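Local coordinates for putative peptidyl-arginine deiminase family protein (Campylobacter jejuni subsp. jejuni serotype O:2, PDB 6B10), which probably hydrolyses agmatine to N-carbamoylputrescine, as an agmatine deiminase of polyamine biosynthesis, at residues A[22-27]-A[55-60]; A[87-92]-A[323-328]. All coordinates share one frame; numbering follows the deposited sequence.

Contact 1 (A[22-27]-A[55-60])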
ATOM      1  N   LEU A  22      -0.937  -6.404  10.199  1.00 27.16           N
ATOM      2  CA  LEU A  22      -1.152  -5.162   9.468  1.00 27.67           C
ATOM      3  C   LEU A  22      -0.901  -4.011  10.446  1.00 28.39           C
ATOM      4  O   LEU A  22      -1.431  -3.986  11.561  1.00 27.34           O
ATOM      5  CB  LEU A  22      -2.565  -5.070   8.881  1.00 27.22           C
ATOM      6  CG  LEU A  22      -2.749  -3.981   7.810  1.00 27.12           C
ATOM      7  CD1 LEU A  22      -2.024  -4.338   6.522  1.00 27.20           C
ATOM      8  CD2 LEU A  22      -4.217  -3.731   7.504  1.00 26.96           C
ATOM      9  N   MET A  23      -0.090  -3.057  10.017  1.00 29.07           N
ATOM     10  CA  MET A  23       0.333  -1.978  10.882  1.00 30.07           C
ATOM     11  C   MET A  23      -0.245  -0.655  10.402  1.00 30.17           C
ATOM     12  O   MET A  23      -0.235  -0.362   9.210  1.00 29.55           O
ATOM     13  CB  MET A  23       1.850  -1.923  10.905  1.00 30.96           C
ATOM     14  CG  MET A  23       2.480  -3.257  11.284  1.00 32.19           C
ATOM     15  SD  MET A  23       4.271  -3.203  11.410  1.00 34.54           S
ATOM     16  CE  MET A  23       4.731  -2.644   9.774  1.00 35.06           C
ATOM     17  N   LEU A  24      -0.763   0.129  11.343  1.00 31.00           N
ATOM     18  CA  LEU A  24      -1.343   1.433  11.053  1.00 32.65           C
ATOM     19  C   LEU A  24      -0.880   2.479  12.067  1.00 35.25           C
ATOM     20  O   LEU A  24      -0.561   2.160  13.216  1.00 34.65           O
ATOM     21  CB  LEU A  24      -2.874   1.353  11.072  1.00 32.49           C
ATOM     22  CG  LEU A  24      -3.521   0.268  10.198  1.00 32.54           C
ATOM     23  CD1 LEU A  24      -3.825  -0.981  11.006  1.00 32.80           C
ATOM     24  CD2 LEU A  24      -4.797   0.771   9.528  1.00 33.06           C
ATOM     25  N   SER A  25      -0.850   3.731  11.627  1.00 38.02           N
ATOM     26  CA  SER A  25      -0.545   4.857  12.495  1.00 39.41           C
ATOM     27  C   SER A  25      -1.812   5.680  12.701  1.00 41.24           C
ATOM     28  O   SER A  25      -2.265   6.371  11.791  1.00 40.99           O
ATOM     29  CB  SER A  25       0.551   5.712  11.872  1.00 40.91           C
ATOM     30  OG  SER A  25       0.839   6.833  12.687  1.00 43.84           O
ATOM     31  N   LEU A  26      -2.379   5.603  13.903  1.00 42.93           N
ATOM     32  CA  LEU A  26      -3.635   6.286  14.217  1.00 44.58           C
ATOM     33  C   LEU A  26      -3.592   7.798  13.984  1.00 45.77           C
ATOM     34  O   LEU A  26      -2.566   8.440  14.227  1.00 45.51           O
ATOM     35  CB  LEU A  26      -4.050   6.020  15.664  1.00 44.14           C
ATOM     36  CG  LEU A  26      -4.499   4.600  15.997  1.00 45.11           C
ATOM     37  CD1 LEU A  26      -4.813   4.498  17.478  1.00 45.25           C
ATOM     38  CD2 LEU A  26      -5.710   4.176  15.174  1.00 45.96           C
ATOM     39  N   PRO A  27      -4.705   8.366  13.484  1.00 48.69           N
ATOM     40  CA  PRO A  27      -4.846   9.818  13.496  1.00 51.01           C
ATOM     41  C   PRO A  27      -5.083  10.299  14.920  1.00 51.46           C
ATOM     42  O   PRO A  27      -5.777   9.633  15.682  1.00 50.48           O
ATOM     43  CB  PRO A  27      -6.089  10.074  12.631  1.00 50.04           C
ATOM     44  CG  PRO A  27      -6.364   8.794  11.921  1.00 49.84           C
ATOM     45  CD  PRO A  27      -5.842   7.715  12.814  1.00 48.44           C
ATOM     46  N   GLN A  55      -6.355 -11.353  10.723  1.00 27.01           N
ATOM     47  CA  GLN A  55      -4.983 -11.401  11.217  1.00 27.02           C
ATOM     48  C   GLN A  55      -4.763 -10.323  12.265  1.00 27.12           C
ATOM     49  O   GLN A  55      -5.583  -9.415  12.415  1.00 26.75           O
ATOM     50  CB  GLN A  55      -3.973 -11.239  10.064  1.00 26.45           C
ATOM     51  CG  GLN A  55      -3.913  -9.846   9.453  1.00 25.92           C
ATOM     52  CD  GLN A  55      -3.013  -9.765   8.224  1.00 24.88           C
ATOM     53  OE1 GLN A  55      -3.033 -10.641   7.360  1.00 24.68           O
ATOM     54  NE2 GLN A  55      -2.235  -8.696   8.133  1.00 24.31           N
ATOM     55  N   LYS A  56      -3.647 -10.410  12.977  1.00 27.58           N
ATOM     56  CA  LYS A  56      -3.352  -9.418  14.000  1.00 29.77           C
ATOM     57  C   LYS A  56      -3.178  -8.039  13.388  1.00 29.47           C
ATOM     58  O   LYS A  56      -2.752  -7.899  12.242  1.00 29.29           O
ATOM     59  CB  LYS A  56      -2.103  -9.786  14.793  1.00 31.36           C
ATOM     60  CG  LYS A  56      -2.287 -10.971  15.716  1.00 33.43           C
ATOM     61  CD  LYS A  56      -0.985 -11.296  16.431  1.00 36.47           C
ATOM     62  CE  LYS A  56      -0.032 -12.072  15.541  1.00 37.35           C
ATOM     63  NZ  LYS A  56       1.318 -12.137  16.162  1.00 40.59           N
ATOM     64  N   VAL A  57      -3.516  -7.028  14.173  1.00 29.11           N
ATOM     65  CA  VAL A  57      -3.365  -5.645  13.783  1.00 29.88           C
ATOM     66  C   VAL A  57      -2.528  -4.953  14.854  1.00 31.84           C
ATOM     67  O   VAL A  57      -2.741  -5.172  16.050  1.00 31.48           O
ATOM     68  CB  VAL A  57      -4.744  -4.951  13.684  1.00 30.19           C
ATOM     69  CG1 VAL A  57      -4.596  -3.460  13.397  1.00 29.62           C
ATOM     70  CG2 VAL A  57      -5.604  -5.614  12.615  1.00 29.84           C
ATOM     71  N   LEU A  58      -1.585  -4.125  14.417  1.00 33.67           N
ATOM     72  CA  LEU A  58      -0.780  -3.304  15.314  1.00 35.80           C
ATOM     73  C   LEU A  58      -1.075  -1.833  15.052  1.00 37.24           C
ATOM     74  O   LEU A  58      -0.922  -1.358  13.929  1.00 38.24           O
ATOM     75  CB  LEU A  58       0.711  -3.577  15.100  1.00 35.84           C
ATOM     76  CG  LEU A  58       1.678  -2.772  15.980  1.00 36.92           C
ATOM     77  CD1 LEU A  58       1.419  -3.024  17.456  1.00 37.56           C
ATOM     78  CD2 LEU A  58       3.122  -3.103  15.643  1.00 37.31           C
ATOM     79  N   LEU A  59      -1.492  -1.116  16.092  1.00 38.11           N
ATOM     80  CA  LEU A  59      -1.797   0.308  15.989  1.00 38.41           C
ATOM     81  C   LEU A  59      -0.736   1.123  16.706  1.00 40.70           C
ATOM     82  O   LEU A  59      -0.436   0.866  17.867  1.00 41.70           O
ATOM     83  CB  LEU A  59      -3.160   0.601  16.607  1.00 39.02           C
ATOM     84  CG  LEU A  59      -4.356  -0.178  16.061  1.00 38.77           C
ATOM     85  CD1 LEU A  59      -5.597   0.142  16.880  1.00 38.90           C
ATOM     86  CD2 LEU A  59      -4.587   0.132  14.590  1.00 38.81           C
ATOM     87  N   ILE A  60      -0.180   2.108  16.005  1.00 42.62           N
ATOM     88  CA  ILE A  60       0.889   2.954  16.515  1.00 43.70           C
ATOM     89  C   ILE A  60       0.320   4.342  16.794  1.00 45.73           C
ATOM     90  O   ILE A  60      -0.321   4.928  15.931  1.00 44.60           O
ATOM     91  CB  ILE A  60       2.031   3.071  15.485  1.00 44.68           C
ATOM     92  CG1 ILE A  60       2.552   1.681  15.101  1.00 44.73           C
ATOM     93  CG2 ILE A  60       3.173   3.923  16.026  1.00 45.27           C
ATOM     94  CD1 ILE A  60       3.411   1.661  13.851  1.00 44.07           C
TER
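Leu22 and Val57 form the first of four parallel bridges between 22-27 and 55-60. The N-H of Leu22 goes back to Lys56 O (3.1 Å) and its carbonyl O receives Leu58 N (2.9 Å, 170° at the hydrogen). Gln55 NE2 comes close to Leu22 N, but both are donors; that amide is held instead by Gln19 OE1 at its nitrogen and Asn277 N at its oxygen. Met23, on the sheet face opposite Leu22 and Val57, lays CG alongside CB of Leu58 at 4.2 Å, and the chain then bends at the sulfur and leads off toward Leu128 and Phe133 of helix 120-133. Strands 19-25 and 56-61, paired in parallel and connected by helix 37-52, make a classic beta-alpha-beta unit, and Leu24 faces that helix, touching Phe47. With CG anti to its carbonyl carbon (chi1 -53°), Leu24 sends CD1 across to Val57 CG1, a snug 3.5 Å, and alongside CD2 of Leu59, 3.8 Å away. Its backbone binds Leu58 O and Ile60 N. Ser25, bridged to Ile60, gives a CA-H...O contact to Ile60 O, while its hydroxyl makes a weak bond to Asp85 O. Past the strand end, Leu26 N still reaches Ile60 O (3.0 Å), and its CD2 approaches Leu59 CD2 at 4.2 Å.

Contact 2 (A[87-92]-A[323-328]). With K (potassium ion), chain E.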
ATOM      1  N   TRP A  87       0.077   7.987   7.140  1.00 41.35           N
ATOM      2  CA  TRP A  87       0.260   7.203   5.928  1.00 40.06           C
ATOM      3  C   TRP A  87       1.508   6.343   6.058  1.00 36.87           C
ATOM      4  O   TRP A  87       2.551   6.654   5.499  1.00 36.87           O
ATOM      5  CB  TRP A  87       0.331   8.119   4.705  1.00 41.22           C
ATOM      6  CG  TRP A  87      -0.879   9.017   4.568  1.00 43.02           C
ATOM      7  CD1 TRP A  87      -0.894  10.381   4.619  1.00 43.14           C
ATOM      8  CD2 TRP A  87      -2.245   8.609   4.380  1.00 43.27           C
ATOM      9  NE1 TRP A  87      -2.178  10.847   4.466  1.00 43.50           N
ATOM     10  CE2 TRP A  87      -3.026   9.782   4.317  1.00 43.48           C
ATOM     11  CE3 TRP A  87      -2.880   7.369   4.258  1.00 43.44           C
ATOM     12  CZ2 TRP A  87      -4.411   9.752   4.134  1.00 43.81           C
ATOM     13  CZ3 TRP A  87      -4.261   7.340   4.077  1.00 43.36           C
ATOM     14  CH2 TRP A  87      -5.008   8.524   4.017  1.00 43.65           C
ATOM     15  N   ILE A  88       1.379   5.255   6.811  1.00 35.21           N
ATOM     16  CA  ILE A  88       2.524   4.400   7.139  1.00 35.10           C
ATOM     17  C   ILE A  88       3.104   3.676   5.914  1.00 35.25           C
ATOM     18  O   ILE A  88       4.294   3.372   5.891  1.00 36.47           O
ATOM     19  CB  ILE A  88       2.189   3.402   8.280  1.00 34.36           C
ATOM     20  CG1 ILE A  88       3.451   2.666   8.749  1.00 35.07           C
ATOM     21  CG2 ILE A  88       1.133   2.395   7.856  1.00 33.89           C
ATOM     22  CD1 ILE A  88       3.290   1.966  10.081  1.00 35.11           C
ATOM     23  N   ARG A  89       2.277   3.411   4.901  1.00 33.70           N
ATOM     24  CA  ARG A  89       2.763   2.868   3.626  1.00 32.90           C
ATOM     25  C   ARG A  89       3.901   3.723   3.031  1.00 34.59           C
ATOM     26  O   ARG A  89       4.812   3.191   2.393  1.00 35.61           O
ATOM     27  CB  ARG A  89       1.595   2.753   2.629  1.00 31.19           C
ATOM     28  CG  ARG A  89       1.923   2.147   1.259  1.00 29.25           C
ATOM     29  CD  ARG A  89       2.102   0.636   1.261  1.00 27.66           C
ATOM     30  NE  ARG A  89       1.005  -0.073   1.922  1.00 26.77           N
ATOM     31  CZ  ARG A  89       0.962  -1.395   2.096  1.00 25.30           C
ATOM     32  NH1 ARG A  89       1.929  -2.166   1.625  1.00 24.93           N
ATOM     33  NH2 ARG A  89      -0.062  -1.948   2.732  1.00 24.80           N
ATOM     34  N   ASP A  90       3.846   5.040   3.226  1.00 36.84           N
ATOM     35  CA  ASP A  90       4.911   5.931   2.745  1.00 39.14           C
ATOM     36  C   ASP A  90       6.260   5.633   3.392  1.00 39.35           C
ATOM     37  O   ASP A  90       7.278   5.553   2.702  1.00 39.05           O
ATOM     38  CB  ASP A  90       4.578   7.407   3.018  1.00 41.77           C
ATOM     39  CG  ASP A  90       3.501   7.958   2.102  1.00 43.07           C
ATOM     40  OD1 ASP A  90       3.428   7.542   0.925  1.00 45.66           O
ATOM     41  OD2 ASP A  90       2.741   8.837   2.560  1.00 44.04           O
ATOM     42  N   PHE A  91       6.269   5.487   4.716  1.00 39.69           N
ATOM     43  CA  PHE A  91       7.531   5.401   5.457  1.00 40.11           C
ATOM     44  C   PHE A  91       7.813   4.066   6.155  1.00 39.37           C
ATOM     45  O   PHE A  91       8.954   3.815   6.536  1.00 42.08           O
ATOM     46  CB  PHE A  91       7.661   6.569   6.457  1.00 40.30           C
ATOM     47  CG  PHE A  91       6.640   6.554   7.554  1.00 40.32           C
ATOM     48  CD1 PHE A  91       6.823   5.772   8.680  1.00 40.30           C
ATOM     49  CD2 PHE A  91       5.501   7.346   7.470  1.00 41.07           C
ATOM     50  CE1 PHE A  91       5.885   5.760   9.696  1.00 40.48           C
ATOM     51  CE2 PHE A  91       4.557   7.339   8.481  1.00 40.87           C
ATOM     52  CZ  PHE A  91       4.749   6.544   9.597  1.00 41.04           C
ATOM     53  N   GLY A  92       6.811   3.206   6.311  1.00 38.51           N
ATOM     54  CA  GLY A  92       6.993   1.927   7.009  1.00 37.45           C
ATOM     55  C   GLY A  92       8.083   1.030   6.435  1.00 36.67           C
ATOM     56  O   GLY A  92       8.498   1.186   5.286  1.00 37.56           O
ATOM     57  N   CYS A 323      -2.703   3.109   1.481  1.00 27.46           N
ATOM     58  CA  CYS A 323      -1.799   4.165   1.957  1.00 30.01           C
ATOM     59  C   CYS A 323      -1.705   4.236   3.481  1.00 29.40           C
ATOM     60  O   CYS A 323      -0.685   4.641   4.026  1.00 30.42           O
ATOM     61  CB  CYS A 323      -2.253   5.541   1.436  1.00 32.26           C
ATOM     62  SG  CYS A 323      -2.267   5.725  -0.361  1.00 38.37           S
ATOM     63  N   SER A 324      -2.776   3.851   4.164  1.00 30.10           N
ATOM     64  CA  SER A 324      -2.846   3.948   5.622  1.00 30.26           C
ATOM     65  C   SER A 324      -2.305   2.732   6.382  1.00 30.20           C
ATOM     66  O   SER A 324      -2.445   2.665   7.602  1.00 31.60           O
ATOM     67  CB  SER A 324      -4.297   4.142   6.043  1.00 29.77           C
ATOM     68  OG  SER A 324      -4.951   2.893   6.065  1.00 30.29           O
ATOM     69  N   CYS A 325      -1.715   1.761   5.692  1.00 28.45           N
ATOM     70  CA  CYS A 325      -1.261   0.563   6.378  1.00 26.45           C
ATOM     71  C   CYS A 325       0.002  -0.014   5.773  1.00 26.57           C
ATOM     72  O   CYS A 325       0.418   0.360   4.675  1.00 26.76           O
ATOM     73  CB  CYS A 325      -2.376  -0.482   6.411  1.00 26.33           C
ATOM     74  SG  CYS A 325      -2.907  -1.124   4.800  1.00 24.64           S
ATOM     75  N   GLN A 326       0.642  -0.897   6.527  1.00 26.85           N
ATOM     76  CA  GLN A 326       1.812  -1.609   6.041  1.00 27.16           C
ATOM     77  C   GLN A 326       1.728  -3.063   6.495  1.00 26.13           C
ATOM     78  O   GLN A 326       1.246  -3.363   7.586  1.00 25.30           O
ATOM     79  CB  GLN A 326       3.091  -0.941   6.542  1.00 28.43           C
ATOM     80  CG  GLN A 326       4.389  -1.573   6.052  1.00 29.97           C
ATOM     81  CD  GLN A 326       4.510  -1.602   4.536  1.00 30.62           C
ATOM     82  OE1 GLN A 326       3.864  -2.412   3.865  1.00 30.88           O
ATOM     83  NE2 GLN A 326       5.344  -0.724   3.989  1.00 31.25           N
ATOM     84  N   ASN A 327       2.189  -3.959   5.639  1.00 24.56           N
ATOM     85  CA  ASN A 327       2.131  -5.381   5.919  1.00 25.08           C
ATOM     86  C   ASN A 327       3.459  -5.840   6.494  1.00 25.06           C
ATOM     87  O   ASN A 327       4.515  -5.390   6.059  1.00 25.78           O
ATOM     88  CB  ASN A 327       1.808  -6.156   4.630  1.00 24.49           C
ATOM     89  CG  ASN A 327       0.646  -5.550   3.871  1.00 23.91           C
ATOM     90  OD1 ASN A 327       0.823  -4.625   3.075  1.00 23.39           O
ATOM     91  ND2 ASN A 327      -0.556  -6.049   4.134  1.00 23.53           N
ATOM     92  N   ARG A 328       3.397  -6.726   7.479  1.00 26.10           N
ATOM     93  CA  ARG A 328       4.586  -7.373   8.023  1.00 26.87           C
ATOM     94  C   ARG A 328       4.356  -8.863   7.860  1.00 26.35           C
ATOM     95  O   ARG A 328       3.393  -9.414   8.393  1.00 25.92           O
ATOM     96  CB  ARG A 328       4.799  -6.995   9.492  1.00 28.19           C
ATOM     97  CG  ARG A 328       5.935  -7.754  10.169  1.00 30.24           C
ATOM     98  CD  ARG A 328       6.292  -7.157  11.525  1.00 31.67           C
ATOM     99  NE  ARG A 328       7.067  -8.105  12.331  1.00 33.17           N
ATOM    100  CZ  ARG A 328       8.392  -8.245  12.295  1.00 34.27           C
ATOM    101  NH1 ARG A 328       9.144  -7.495  11.492  1.00 35.62           N
ATOM    102  NH2 ARG A 328       8.977  -9.149  13.073  1.00 35.60           N
TER
HETATM  103  K     K E 403      11.483   4.737   5.675  1.00 48.94           K
HETATM  104  O   HOH W   1      10.241   5.183   2.980  1.00 43.96           O
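Arg89 and Asn327 meet through a two-pronged grip: NH1 (3.1 Å) and NH2 (2.8 Å) of the guanidinium both donate to the single acceptor Asn327 OD1, which lies at the guanidinium edge and in its plane. NH1 comes nearly straight on to the C=O, whereas NH2 stands above the amide plane, the two flat groups being turned 50° apart. Asn327 ND2 binds Gln19 OE1, which fixes which end of the amide faces the arginine. Bends at chi2 (76°) and chi3 fold the Arg89 chain back over Cys325, so that NE can bond to His322 O and NH2 weakly to Cys325 SG. Gln326 OE1 sits over one guanidinium face, tied to Asn327 N at 2.9 Å on an in-plane lone pair. Packing is also tight among the carbons, where Ile88 CG2 presses on Cys325 CA at 3.4 Å and Trp87 CE3 lies as close to Cys323 CB. By contrast, Gly92 O, though buried, stays 3.9 Å from Gln326 NE2; Trp87 and Asp90 are partly exposed, and Asp90 O accepts from a water that also binds the potassium ion. Phe91 O binds that ion directly at 2.8 Å, with Asp106 and Phe107 as further ligands. The weakly bonded helical turn at about 88-91 thus lies between this metal site, with helix 120-133 against Phe91, and residues 323-328, where Ser324 touches helix 37-52 and Cys325 leans on strand 19-25.

Both contacts are buried, but contact 2 lies closer to the middle of the chain, with its centre about 6 Å from the chain centre against about 13 Å for contact 1. Strand 19-25 unites them: it pairs in parallel with 56-61 and, on its other edge, antiparallel with 326-329, where Met23 N probably bonds to Gln326 O at 2.8 Å. Met23 O also packs against Ile88 CG2. Contact 1 joins strands separated by a single helix, by regular backbone bonds and aliphatic side chains; contact 2 brings together residues more than 200 positions apart, chiefly through a buried guanidinium. The local beta-alpha-beta pairing and the long-range, largely polar contact meet on one sheet, consistent with the propeller-like fold of guanidino-modifying enzymes.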